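Local structure of mannan endo-1,4-beta-mannosidase (Bacillus subtilis, 3CBW) at residues 50-55 with 77-82; 89-94 with 152-157; 56-61 with 310-315; 111-116 with 169-174. The protein hydrolyses internal beta-1,4-mannosidic linkages in mannan, galactomannan and glucomannan, and takes part in the breakdown of glucomannan. The protein carries 3 engineered substitutions. One frame throughout, in Å; residues are numbered along the deposited sequence.

Contact 1 of 4, residues 50-55 with 77-82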
loop_
_atom_site.group_PDB
_atom_site.type_symbol
_atom_site.label_atom_id
_atom_site.label_comp_id
_atom_site.label_asym_id
_atom_site.label_seq_id
_atom_site.Cartn_x
_atom_site.Cartn_y
_atom_site.Cartn_z
ATOM N N SER A 50 5.282 -11.486 -6.188
ATOM C CA SER A 50 5.000 -12.910 -5.976
ATOM C C SER A 50 5.582 -13.788 -7.099
ATOM O O SER A 50 5.502 -13.439 -8.280
ATOM C CB SER A 50 3.497 -13.118 -5.848
ATOM O OG SER A 50 3.208 -14.409 -5.340
ATOM N N HIS A 51 6.159 -14.925 -6.691
ATOM C CA HIS A 51 6.918 -15.843 -7.562
ATOM C C HIS A 51 7.761 -15.124 -8.612
ATOM O O HIS A 51 7.614 -15.327 -9.817
ATOM C CB HIS A 51 6.035 -16.893 -8.218
ATOM C CG HIS A 51 6.821 -18.044 -8.768
ATOM N ND1 HIS A 51 7.044 -18.220 -10.117
ATOM C CD2 HIS A 51 7.492 -19.037 -8.140
ATOM C CE1 HIS A 51 7.791 -19.295 -10.297
ATOM N NE2 HIS A 51 8.087 -19.803 -9.113
ATOM N N ASP A 52 8.652 -14.280 -8.130
ATOM C CA ASP A 52 9.512 -13.498 -9.000
ATOM C C ASP A 52 10.644 -13.003 -8.124
ATOM O O ASP A 52 11.789 -13.456 -8.259
ATOM C CB ASP A 52 8.736 -12.341 -9.663
ATOM C CG ASP A 52 9.641 -11.379 -10.408
ATOM O OD1 ASP A 52 10.743 -11.776 -10.847
ATOM O OD2 ASP A 52 9.254 -10.204 -10.540
ATOM N N THR A 53 10.329 -12.084 -7.210
ATOM C CA THR A 53 11.322 -11.587 -6.269
ATOM C C THR A 53 10.860 -11.675 -4.813
ATOM O O THR A 53 11.665 -11.467 -3.908
ATOM C CB THR A 53 11.708 -10.127 -6.552
ATOM O OG1 THR A 53 10.538 -9.297 -6.465
ATOM C CG2 THR A 53 12.368 -9.986 -7.929
ATOM N N PHE A 54 9.580 -11.965 -4.572
ATOM C CA PHE A 54 9.102 -12.043 -3.196
ATOM C C PHE A 54 9.838 -13.133 -2.425
ATOM O O PHE A 54 9.978 -14.257 -2.908
ATOM C CB PHE A 54 7.609 -12.320 -3.084
ATOM C CG PHE A 54 7.148 -12.354 -1.660
ATOM C CD1 PHE A 54 6.833 -11.174 -0.999
ATOM C CD2 PHE A 54 7.117 -13.552 -0.942
ATOM C CE1 PHE A 54 6.453 -11.193 0.336
ATOM C CE2 PHE A 54 6.735 -13.576 0.395
ATOM C CZ PHE A 54 6.403 -12.399 1.028
ATOM N N SER A 55 10.276 -12.805 -1.218
ATOM C CA SER A 55 10.829 -13.804 -0.320
ATOM C C SER A 55 10.911 -13.184 1.058
ATOM O O SER A 55 10.578 -12.015 1.243
ATOM C CB SER A 55 12.219 -14.220 -0.786
ATOM O OG SER A 55 13.120 -13.159 -0.587
ATOM N N TYR A 77 1.135 -8.846 -6.050
ATOM C CA TYR A 77 0.676 -9.991 -6.820
ATOM C C TYR A 77 0.904 -9.849 -8.329
ATOM O O TYR A 77 0.863 -10.857 -9.057
ATOM C CB TYR A 77 -0.824 -10.145 -6.659
ATOM C CG TYR A 77 -1.415 -10.730 -5.392
ATOM C CD1 TYR A 77 -0.671 -11.483 -4.470
ATOM C CD2 TYR A 77 -2.779 -10.606 -5.176
ATOM C CE1 TYR A 77 -1.291 -12.062 -3.349
ATOM C CE2 TYR A 77 -3.406 -11.186 -4.087
ATOM C CZ TYR A 77 -2.667 -11.912 -3.176
ATOM O OH TYR A 77 -3.334 -12.486 -2.118
ATOM N N ALA A 78 1.064 -8.621 -8.819
ATOM C CA ALA A 78 0.911 -8.379 -10.253
ATOM C C ALA A 78 2.214 -7.982 -10.919
ATOM O O ALA A 78 2.801 -6.945 -10.602
ATOM C CB ALA A 78 -0.169 -7.346 -10.504
ATOM N N ARG A 79 2.660 -8.830 -11.847
ATOM C CA ARG A 79 3.871 -8.593 -12.592
ATOM C C ARG A 79 3.461 -8.032 -13.957
ATOM O O ARG A 79 3.546 -8.710 -14.984
ATOM C CB ARG A 79 4.685 -9.888 -12.720
ATOM C CG ARG A 79 5.255 -10.449 -11.376
ATOM C CD ARG A 79 4.255 -11.262 -10.514
ATOM N NE ARG A 79 3.540 -12.229 -11.343
ATOM C CZ ARG A 79 3.971 -13.452 -11.656
ATOM N NH1 ARG A 79 5.097 -13.944 -11.139
ATOM N NH2 ARG A 79 3.244 -14.204 -12.472
ATOM N N GLY A 80 3.035 -6.774 -13.958
ATOM C CA GLY A 80 2.313 -6.202 -15.102
ATOM C C GLY A 80 3.130 -5.874 -16.338
ATOM O O GLY A 80 2.569 -5.427 -17.337
ATOM N N TRP A 81 4.446 -6.068 -16.254
ATOM C CA TRP A 81 5.347 -5.944 -17.411
ATOM C C TRP A 81 5.354 -7.201 -18.285
ATOM O O TRP A 81 5.813 -7.151 -19.424
ATOM C CB TRP A 81 6.779 -5.638 -16.955
ATOM C CG TRP A 81 7.292 -6.622 -15.944
ATOM C CD1 TRP A 81 7.976 -7.785 -16.185
ATOM C CD2 TRP A 81 7.130 -6.537 -14.525
ATOM N NE1 TRP A 81 8.253 -8.425 -14.995
ATOM C CE2 TRP A 81 7.740 -7.680 -13.964
ATOM C CE3 TRP A 81 6.525 -5.599 -13.670
ATOM C CZ2 TRP A 81 7.776 -7.904 -12.583
ATOM C CZ3 TRP A 81 6.560 -5.831 -12.298
ATOM C CH2 TRP A 81 7.181 -6.974 -11.776
ATOM N N LEU A 82 4.867 -8.323 -17.763
ATOM C CA LEU A 82 4.970 -9.595 -18.489
ATOM C C LEU A 82 4.021 -9.636 -19.670
ATOM O O LEU A 82 2.862 -9.243 -19.563
ATOM C CB LEU A 82 4.687 -10.782 -17.562
ATOM C CG LEU A 82 5.658 -11.065 -16.416
ATOM C CD1 LEU A 82 5.079 -12.150 -15.529
ATOM C CD2 LEU A 82 7.023 -11.489 -16.935
HETATM O O HOH W 1 5.883 -16.672 -12.082
#
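Ser-50 opens the contact with its carbonyl: Arg-79 NH1 reaches Ser-50 O at 2.9 Å, a weak bond because the N-H points well off the oxygen, at 126°. The serine CB also packs on Tyr-77 CA at 4.3 Å, while its hydroxyl turns to Asp-92. At His-51 a water takes over, lying in the plane of the ring at ND1 (2.8 Å) and accepting from Arg-79 NH1 (3.0 Å). Asp-52 leans in next; its OD2 meets the edge of the Trp-81 ring, 3.4 Å from CZ2, with the carboxylate and ring planes 56° apart. The arginine can serve this loop because its chain bends at chi2 and chi3, laying CD against Ser-50 O at 3.4 Å. NE and NH2 are taken by the carbonyls of Ser-90 and Asp-89. A leucine in place of Arg-79 would probably leave Ser-90 O and Asp-89 O without the guanidinium and the water without its link to the 77-82 segment. Loops thus meet at the C-terminal ends of neighbouring parallel strands 41-49 and 72-79, the end of a TIM barrel where glycosidases of this clan carry their active site; Trp-81 lies beside His-114, a probable substrate-binding residue.

Contact 2 of 4, residues 89-94 with 152-157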
loop_
_atom_site.group_PDB
_atom_site.type_symbol
_atom_site.label_atom_id
_atom_site.label_comp_id
_atom_site.label_asym_id
_atom_site.label_seq_id
_atom_site.Cartn_x
_atom_site.Cartn_y
_atom_site.Cartn_z
ATOM N N ASP A 89 -2.404 -14.142 -16.220
ATOM C CA ASP A 89 -1.167 -14.868 -15.912
ATOM C C ASP A 89 -0.143 -13.961 -15.213
ATOM O O ASP A 89 0.790 -14.446 -14.562
ATOM C CB ASP A 89 -0.532 -15.457 -17.179
ATOM C CG ASP A 89 -1.412 -16.481 -17.875
ATOM O OD1 ASP A 89 -2.383 -16.984 -17.273
ATOM O OD2 ASP A 89 -1.113 -16.780 -19.053
ATOM N N SER A 90 -0.302 -12.650 -15.380
ATOM C CA SER A 90 0.514 -11.669 -14.680
ATOM C C SER A 90 0.315 -11.696 -13.161
ATOM O O SER A 90 1.161 -11.203 -12.442
ATOM C CB SER A 90 0.224 -10.261 -15.220
ATOM O OG SER A 90 -1.099 -9.842 -14.922
ATOM N N ILE A 91 -0.806 -12.238 -12.699
ATOM C CA ILE A 91 -1.114 -12.317 -11.275
ATOM C C ILE A 91 -0.604 -13.633 -10.698
ATOM O O ILE A 91 -0.880 -14.699 -11.245
ATOM C CB ILE A 91 -2.647 -12.237 -11.050
ATOM C CG1 ILE A 91 -3.262 -10.985 -11.698
ATOM C CG2 ILE A 91 -3.001 -12.364 -9.570
ATOM C CD1 ILE A 91 -2.803 -9.680 -11.107
ATOM N N ASP A 92 0.121 -13.555 -9.587
ATOM C CA ASP A 92 0.554 -14.739 -8.831
ATOM C C ASP A 92 0.314 -14.456 -7.353
ATOM O O ASP A 92 0.607 -13.361 -6.889
ATOM C CB ASP A 92 2.041 -15.026 -9.102
ATOM C CG ASP A 92 2.537 -16.299 -8.426
ATOM O OD1 ASP A 92 2.711 -17.321 -9.130
ATOM O OD2 ASP A 92 2.778 -16.290 -7.196
ATOM N N VAL A 93 -0.220 -15.432 -6.626
ATOM C CA VAL A 93 -0.601 -15.219 -5.228
ATOM C C VAL A 93 0.143 -16.140 -4.255
ATOM O O VAL A 93 -0.222 -16.245 -3.086
ATOM C CB VAL A 93 -2.134 -15.318 -5.021
ATOM C CG1 VAL A 93 -2.860 -14.385 -5.966
ATOM C CG2 VAL A 93 -2.635 -16.765 -5.208
ATOM N N SER A 94 1.219 -16.760 -4.724
ATOM C CA SER A 94 1.965 -17.728 -3.911
ATOM C C SER A 94 2.638 -17.135 -2.667
ATOM O O SER A 94 3.022 -17.889 -1.775
ATOM C CB SER A 94 2.984 -18.490 -4.763
ATOM O OG SER A 94 4.007 -17.645 -5.241
ATOM N N LEU A 152 -9.041 -9.154 -11.689
ATOM C CA LEU A 152 -9.641 -8.953 -10.377
ATOM C C LEU A 152 -10.095 -10.278 -9.775
ATOM O O LEU A 152 -9.973 -10.484 -8.571
ATOM C CB LEU A 152 -10.808 -7.968 -10.450
ATOM C CG LEU A 152 -10.490 -6.546 -10.947
ATOM C CD1 LEU A 152 -11.724 -5.666 -10.851
ATOM C CD2 LEU A 152 -9.320 -5.924 -10.188
ATOM N N SER A 153 -10.629 -11.176 -10.601
ATOM C CA SER A 153 -11.101 -12.460 -10.115
ATOM C C SER A 153 -9.965 -13.274 -9.526
ATOM O O SER A 153 -10.117 -13.880 -8.471
ATOM C CB SER A 153 -11.778 -13.238 -11.239
ATOM O OG SER A 153 -12.340 -14.427 -10.732
ATOM N N LYS A 154 -8.818 -13.286 -10.202
ATOM C CA LYS A 154 -7.681 -14.049 -9.713
ATOM C C LYS A 154 -7.100 -13.428 -8.438
ATOM O O LYS A 154 -6.708 -14.138 -7.519
ATOM C CB LYS A 154 -6.618 -14.184 -10.807
ATOM C CG LYS A 154 -5.582 -15.238 -10.504
ATOM C CD LYS A 154 -4.631 -15.448 -11.668
ATOM C CE LYS A 154 -3.581 -16.466 -11.292
ATOM N NZ LYS A 154 -2.543 -16.581 -12.365
ATOM N N ILE A 155 -7.052 -12.100 -8.395
ATOM C CA ILE A 155 -6.627 -11.368 -7.199
ATOM C C ILE A 155 -7.536 -11.724 -6.019
ATOM O O ILE A 155 -7.055 -12.054 -4.928
ATOM C CB ILE A 155 -6.613 -9.836 -7.455
ATOM C CG1 ILE A 155 -5.477 -9.481 -8.422
ATOM C CG2 ILE A 155 -6.462 -9.071 -6.137
ATOM C CD1 ILE A 155 -5.683 -8.160 -9.130
ATOM N N ALA A 156 -8.846 -11.690 -6.254
ATOM C CA ALA A 156 -9.807 -12.000 -5.200
ATOM C C ALA A 156 -9.660 -13.433 -4.710
ATOM O O ALA A 156 -9.768 -13.683 -3.516
ATOM C CB ALA A 156 -11.223 -11.747 -5.668
ATOM N N ASP A 157 -9.386 -14.373 -5.619
ATOM C CA ASP A 157 -9.152 -15.765 -5.209
ATOM C C ASP A 157 -7.975 -15.817 -4.236
ATOM O O ASP A 157 -8.010 -16.533 -3.236
ATOM C CB ASP A 157 -8.850 -16.661 -6.414
ATOM C CG ASP A 157 -10.053 -16.889 -7.327
ATOM O OD1 ASP A 157 -11.200 -16.535 -6.986
ATOM O OD2 ASP A 157 -9.823 -17.457 -8.422
HETATM O O HOH W 2 -3.619 -17.205 -14.873
#
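Lys-154 reaches from helix 143-163 across Ile-91 to the backbone of the 89-94 loop. Its CB sits on the helix with CG anti to the backbone N (chi1 -165°), and the chain runs straight from there, sliding past the isoleucine in the opposite direction. CG rests near Ile-91 CG2, and CD lies on Ile-91 CB at 3.8 Å. CE comes to 3.2 Å from Ile-91 O. The tip, NZ, gives that same carbonyl oxygen a hydrogen bond of 2.7 Å, 19° out of the carbonyl plane. A water accepts from NZ at 2.8 Å and donates to Asp-89 OD1, and Glu-88 O is a further acceptor, so three oxygens surround the ammonium group. An alanine here would probably leave Ile-91 O without this donor and uncover the flank of the isoleucine. Next to the lysine chain, Ile-91 CD1 meets Ile-155 CG1 at 3.8 Å, the two side chains crossing at about a right angle; Val-93 CG1 touches Lys-154 O more loosely. Beyond it, Asp-92 OD2 takes both N and OG of Ser-94, closing an Asx turn. In this TIM-barrel fold the arrangement fastens a loop that follows strand 72-79 to one of the helices packed outside the barrel.

Contact 3 of 4, residues 56-61 with 310-315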
loop_
_atom_site.group_PDB
_atom_site.type_symbol
_atom_site.label_atom_id
_atom_site.label_comp_id
_atom_site.label_asym_id
_atom_site.label_seq_id
_atom_site.Cartn_x
_atom_site.Cartn_y
_atom_site.Cartn_z
ATOM N N MET A 56 11.383 -13.958 2.023
ATOM C CA MET A 56 11.605 -13.431 3.360
ATOM C C MET A 56 12.972 -12.784 3.511
ATOM O O MET A 56 13.295 -12.295 4.588
ATOM C CB MET A 56 11.403 -14.535 4.399
ATOM C CG MET A 56 9.976 -15.109 4.389
ATOM S SD MET A 56 8.617 -13.866 4.420
ATOM C CE MET A 56 8.996 -13.057 5.954
ATOM N N ALA A 57 13.749 -12.739 2.422
ATOM C CA ALA A 57 15.112 -12.213 2.482
ATOM C C ALA A 57 15.174 -10.772 2.977
ATOM O O ALA A 57 16.027 -10.421 3.787
ATOM C CB ALA A 57 15.820 -12.336 1.120
ATOM N N GLU A 58 14.265 -9.930 2.486
ATOM C CA GLU A 58 14.230 -8.537 2.921
ATOM C C GLU A 58 13.991 -8.406 4.436
ATOM O O GLU A 58 14.725 -7.695 5.107
ATOM C CB GLU A 58 13.205 -7.733 2.098
ATOM C CG GLU A 58 13.065 -6.260 2.503
ATOM C CD GLU A 58 14.338 -5.437 2.297
ATOM O OE1 GLU A 58 15.248 -5.863 1.543
ATOM O OE2 GLU A 58 14.424 -4.334 2.878
ATOM N N ALA A 59 12.997 -9.112 4.968
ATOM C CA ALA A 59 12.765 -9.118 6.415
ATOM C C ALA A 59 13.981 -9.640 7.174
ATOM O O ALA A 59 14.370 -9.080 8.191
ATOM C CB ALA A 59 11.538 -9.945 6.759
ATOM N N ASP A 60 14.588 -10.708 6.654
ATOM C CA ASP A 60 15.713 -11.339 7.334
ATOM C C ASP A 60 16.963 -10.447 7.348
ATOM O O ASP A 60 17.678 -10.408 8.353
ATOM C CB ASP A 60 16.001 -12.725 6.736
ATOM C CG ASP A 60 14.885 -13.736 7.016
ATOM O OD1 ASP A 60 14.099 -13.524 7.967
ATOM O OD2 ASP A 60 14.798 -14.755 6.298
ATOM N N ARG A 61 17.193 -9.714 6.253
ATOM C CA ARG A 61 18.307 -8.753 6.144
ATOM C C ARG A 61 18.139 -7.592 7.110
ATOM O O ARG A 61 19.110 -7.120 7.688
ATOM C CB ARG A 61 18.426 -8.172 4.727
ATOM C CG ARG A 61 19.178 -9.010 3.719
ATOM C CD ARG A 61 19.692 -8.150 2.551
ATOM N NE ARG A 61 18.757 -7.102 2.121
ATOM C CZ ARG A 61 18.989 -6.250 1.121
ATOM N NH1 ARG A 61 20.121 -6.314 0.429
ATOM N NH2 ARG A 61 18.085 -5.335 0.800
ATOM N N GLU A 310 17.917 -1.716 -3.607
ATOM C CA GLU A 310 18.776 -0.572 -3.256
ATOM C C GLU A 310 18.093 0.483 -2.371
ATOM O O GLU A 310 18.768 1.336 -1.780
ATOM C CB GLU A 310 19.394 0.073 -4.508
ATOM C CG GLU A 310 18.392 0.661 -5.488
ATOM C CD GLU A 310 18.005 -0.305 -6.606
ATOM O OE1 GLU A 310 17.742 0.184 -7.727
ATOM O OE2 GLU A 310 17.977 -1.539 -6.376
ATOM N N TRP A 311 16.762 0.417 -2.286
ATOM C CA TRP A 311 15.974 1.311 -1.437
ATOM C C TRP A 311 15.864 0.806 0.003
ATOM O O TRP A 311 15.360 1.514 0.879
ATOM C CB TRP A 311 14.556 1.488 -2.003
ATOM C CG TRP A 311 14.500 2.111 -3.366
ATOM C CD1 TRP A 311 14.551 3.441 -3.666
ATOM C CD2 TRP A 311 14.368 1.423 -4.612
ATOM N NE1 TRP A 311 14.468 3.627 -5.028
ATOM C CE2 TRP A 311 14.359 2.401 -5.632
ATOM C CE3 TRP A 311 14.267 0.070 -4.969
ATOM C CZ2 TRP A 311 14.246 2.068 -6.990
ATOM C CZ3 TRP A 311 14.162 -0.259 -6.322
ATOM C CH2 TRP A 311 14.149 0.737 -7.311
ATOM N N SER A 312 16.312 -0.428 0.241
ATOM C CA SER A 312 16.090 -1.113 1.514
ATOM C C SER A 312 16.697 -0.396 2.701
ATOM O O SER A 312 17.813 0.121 2.625
ATOM C CB SER A 312 16.661 -2.531 1.457
ATOM O OG SER A 312 16.658 -3.149 2.738
ATOM N N ALA A 313 15.981 -0.408 3.821
ATOM C CA ALA A 313 16.549 0.084 5.070
ATOM C C ALA A 313 17.850 -0.651 5.393
ATOM O O ALA A 313 18.788 -0.050 5.897
ATOM C CB ALA A 313 15.561 -0.086 6.205
ATOM N N ALA A 314 17.912 -1.948 5.079
ATOM C CA ALA A 314 19.064 -2.763 5.468
ATOM C C ALA A 314 20.390 -2.294 4.870
ATOM O O ALA A 314 21.442 -2.465 5.496
ATOM C CB ALA A 314 18.828 -4.233 5.140
ATOM N N VAL A 315 20.340 -1.701 3.678
ATOM C CA VAL A 315 21.566 -1.336 2.943
ATOM C C VAL A 315 21.805 0.171 2.904
ATOM O O VAL A 315 22.730 0.649 2.243
ATOM C CB VAL A 315 21.569 -1.915 1.506
ATOM C CG1 VAL A 315 21.392 -3.431 1.544
ATOM C CG2 VAL A 315 20.494 -1.260 0.637
HETATM O O HOH W 3 13.349 -1.953 3.616
#
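Glu-58 and Ser-312 form the tight part of the contact. Ser-312 OG donates to Glu-58 OE2 at 2.5 Å, a short bond to the syn lone pair of the carboxylate oxygen. The glutamate gets there by leaving the helix with CG anti to the backbone N (chi1 178°) and bending at chi2 (63°), which swings the carboxylate toward the 310-315 loop. A water donates to the same OE2 at 2.7 Å and accepts from Ala-313 N, while Ser-312 OG itself accepts from Ala-314 N at 2.9 Å, closing an ST turn. One hydroxyl thus folds its own loop and ties it to the helix. The other carboxylate oxygen, OE1, takes Arg-61 NH2 in a salt bridge of 3.0 Å within the helix, again through a syn lone pair, and this steadies the plane of the carboxylate from its second end.

On the more exposed side direct polar bonds give way to contacts of methyl groups with the arginine. Val-315, itself exposed, lays CG1 over one face of the Arg-61 guanidinium, 3.3 Å from NH1. Ala-314 CB packs more loosely beside the root of the side chain, 4.0 Å from Arg-61 CB.

The contact joins the start of helix 57-66 to the loop between strand 301-306 and helix 319-324. Tyr-73 of strand 72-79 backs Glu-58, and Trp-311 meets the rings of Tyr-251 and Trp-307, both probable substrate-binding residues.

Contact 4 of 4, residues 111-116 with 169-174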
loop_
_atom_site.group_PDB
_atom_site.type_symbol
_atom_site.label_atom_id
_atom_site.label_comp_id
_atom_site.label_asym_id
_atom_site.label_seq_id
_atom_site.Cartn_x
_atom_site.Cartn_y
_atom_site.Cartn_z
ATOM N N ILE A 111 -0.602 -5.673 0.540
ATOM C CA ILE A 111 -0.581 -6.058 -0.874
ATOM C C ILE A 111 -0.819 -4.858 -1.784
ATOM O O ILE A 111 -1.768 -4.092 -1.581
ATOM C CB ILE A 111 -1.634 -7.172 -1.159
ATOM C CG1 ILE A 111 -1.244 -8.441 -0.389
ATOM C CG2 ILE A 111 -1.760 -7.452 -2.659
ATOM C CD1 ILE A 111 -2.298 -9.541 -0.362
ATOM N N SER A 112 0.069 -4.707 -2.768
ATOM C CA SER A 112 -0.107 -3.762 -3.874
ATOM C C SER A 112 -0.196 -4.529 -5.183
ATOM O O SER A 112 -0.018 -5.741 -5.206
ATOM C CB SER A 112 1.047 -2.752 -3.932
ATOM O OG SER A 112 2.298 -3.395 -4.141
ATOM N N LEU A 113 -0.492 -3.809 -6.263
ATOM C CA LEU A 113 -0.720 -4.434 -7.566
ATOM C C LEU A 113 -0.140 -3.621 -8.711
ATOM O O LEU A 113 -0.683 -2.573 -9.073
ATOM C CB LEU A 113 -2.218 -4.582 -7.830
ATOM C CG LEU A 113 -3.055 -5.363 -6.809
ATOM C CD1 LEU A 113 -4.539 -5.109 -6.976
ATOM C CD2 LEU A 113 -2.754 -6.849 -6.900
ATOM N N HIS A 114 0.930 -4.120 -9.321
ATOM C CA HIS A 114 1.427 -3.521 -10.572
ATOM C C HIS A 114 0.664 -4.107 -11.758
ATOM O O HIS A 114 1.214 -4.859 -12.567
ATOM C CB HIS A 114 2.932 -3.701 -10.704
ATOM C CG HIS A 114 3.709 -2.739 -9.860
ATOM N ND1 HIS A 114 3.622 -2.716 -8.483
ATOM C CD2 HIS A 114 4.567 -1.746 -10.200
ATOM C CE1 HIS A 114 4.403 -1.758 -8.011
ATOM N NE2 HIS A 114 4.993 -1.159 -9.032
ATOM N N LEU A 115 -0.616 -3.751 -11.866
ATOM C CA LEU A 115 -1.531 -4.386 -12.806
ATOM C C LEU A 115 -1.105 -4.228 -14.245
ATOM O O LEU A 115 -0.772 -3.122 -14.685
ATOM C CB LEU A 115 -2.929 -3.793 -12.678
ATOM C CG LEU A 115 -3.716 -4.030 -11.392
ATOM C CD1 LEU A 115 -5.024 -3.231 -11.467
ATOM C CD2 LEU A 115 -3.994 -5.520 -11.209
ATOM N N ALA A 116 -1.163 -5.332 -14.986
ATOM C CA ALA A 116 -1.100 -5.269 -16.442
ATOM C C ALA A 116 -2.240 -4.394 -16.951
ATOM O O ALA A 116 -3.238 -4.171 -16.250
ATOM C CB ALA A 116 -1.169 -6.665 -17.034
ATOM N N VAL A 169 -5.522 -7.366 5.909
ATOM C CA VAL A 169 -4.580 -7.008 4.850
ATOM C C VAL A 169 -4.695 -5.526 4.538
ATOM O O VAL A 169 -5.797 -5.025 4.294
ATOM C CB VAL A 169 -4.899 -7.788 3.543
ATOM C CG1 VAL A 169 -4.042 -7.315 2.358
ATOM C CG2 VAL A 169 -4.739 -9.277 3.758
ATOM N N LEU A 170 -3.553 -4.842 4.528
ATOM C CA LEU A 170 -3.482 -3.480 4.023
ATOM C C LEU A 170 -3.467 -3.592 2.499
ATOM O O LEU A 170 -2.477 -4.030 1.912
ATOM C CB LEU A 170 -2.207 -2.819 4.533
ATOM C CG LEU A 170 -2.122 -2.591 6.043
ATOM C CD1 LEU A 170 -0.705 -2.228 6.488
ATOM C CD2 LEU A 170 -3.117 -1.526 6.494
ATOM N N PHE A 171 -4.579 -3.220 1.869
ATOM C CA PHE A 171 -4.765 -3.426 0.424
ATOM C C PHE A 171 -4.654 -2.079 -0.262
ATOM O O PHE A 171 -5.441 -1.162 0.015
ATOM C CB PHE A 171 -6.122 -4.073 0.159
ATOM C CG PHE A 171 -6.367 -4.415 -1.280
ATOM C CD1 PHE A 171 -5.544 -5.315 -1.940
ATOM C CD2 PHE A 171 -7.453 -3.876 -1.961
ATOM C CE1 PHE A 171 -5.766 -5.650 -3.265
ATOM C CE2 PHE A 171 -7.700 -4.220 -3.290
ATOM C CZ PHE A 171 -6.853 -5.107 -3.951
ATOM N N ARG A 172 -3.645 -1.948 -1.115
ATOM C CA ARG A 172 -3.283 -0.653 -1.671
ATOM C C ARG A 172 -3.288 -0.726 -3.199
ATOM O O ARG A 172 -2.236 -0.837 -3.811
ATOM C CB ARG A 172 -1.904 -0.250 -1.129
ATOM C CG ARG A 172 -1.424 1.131 -1.559
ATOM C CD ARG A 172 -0.112 1.471 -0.868
ATOM N NE ARG A 172 1.013 0.628 -1.275
ATOM C CZ ARG A 172 1.935 0.953 -2.169
ATOM N NH1 ARG A 172 1.900 2.120 -2.793
ATOM N NH2 ARG A 172 2.903 0.105 -2.445
ATOM N N PRO A 173 -4.480 -0.643 -3.817
ATOM C CA PRO A 173 -4.605 -0.740 -5.270
ATOM C C PRO A 173 -4.445 0.620 -5.953
ATOM O O PRO A 173 -4.718 1.663 -5.346
ATOM C CB PRO A 173 -6.040 -1.212 -5.445
ATOM C CG PRO A 173 -6.784 -0.507 -4.330
ATOM C CD PRO A 173 -5.800 -0.491 -3.164
ATOM N N LEU A 174 -4.027 0.608 -7.219
ATOM C CA LEU A 174 -4.101 1.805 -8.071
ATOM C C LEU A 174 -3.341 2.981 -7.473
ATOM O O LEU A 174 -3.819 4.120 -7.453
ATOM C CB LEU A 174 -5.556 2.187 -8.340
ATOM C CG LEU A 174 -6.463 1.123 -8.950
ATOM C CD1 LEU A 174 -7.875 1.664 -9.009
ATOM C CD2 LEU A 174 -5.993 0.696 -10.330
HETATM O O HOH W 4 3.822 -2.916 -2.027
HETATM O O HOH W 5 -1.391 -1.148 -6.360
HETATM O O HOH W 6 -2.988 -1.129 -9.266
#
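Ile-111 carries both direct hydrogen bonds between the strands. Its N donates to Leu-170 O at 2.8 Å, and its O accepts from Arg-172 N at 2.9 Å; both are nearly straight, with N-H...O angles of 161° and 164°. One residue thus bonds to the two residues flanking Phe-171, the signature of parallel pairing. Farther along, the strands separate and waters fill in: one accepts from Leu-113 N and donates to Arg-172 O, another receives Leu-174 N and donates to Leu-113 O.

On the Ser-112 side, a third water donates to Ser-112 OG at 2.6 Å and lies in the guanidinium plane of Arg-172, accepting from NH2. That arginine stands in a cluster of acid and amide groups, its NE on Gln-110, NH1 on Asp-249 and NH2 on Glu-275, the probable nucleophile, while Ser-112 OG also bonds Asp-76. Asp-76 also takes ND1 of His-114, a probable substrate-binding residue.

The opposite side of the sheet is hydrocarbon. Ile-111 CD1 meets Val-169 CG1 at 3.9 Å. Phe-171, its CG anti to the backbone N (chi1 -176°), brings CZ to 3.8 Å from Leu-113 CD1. Past the strand ends, Leu-115 CD1 touches Leu-174 CD2 at 4.2 Å.

Strands 108-114 and 169-172 lie between strands 72-79 and 220-224 in the barrel wall. Helix 143-163, the longer helix of the connection between them, packs over Ile-111, Leu-115 and Val-169.

How the contacts relate
Contact 4 is the core of the set, wholly buried, and combines regular strand pairing with a polar, active-site side and a hydrocarbon side. Contacts 1, 2 and 3 are partly buried and involve loops, and a charged side chain takes part in each: a weak arginine bond and a water in contact 1, a lysine on a carbonyl in contact 2, a carboxylate receiving a hydroxyl in contact 3. Arg-79 and Ser-50 of contact 1 both bond the 89-94 loop of contact 2. Contact 1 also meets contact 4 through neighbouring strands 72-79 and 108-114, and contact 2 meets it where Ile-155 packs on Leu-113 and Leu-115. Contact 3 stands apart, adjoining contact 1 only in sequence.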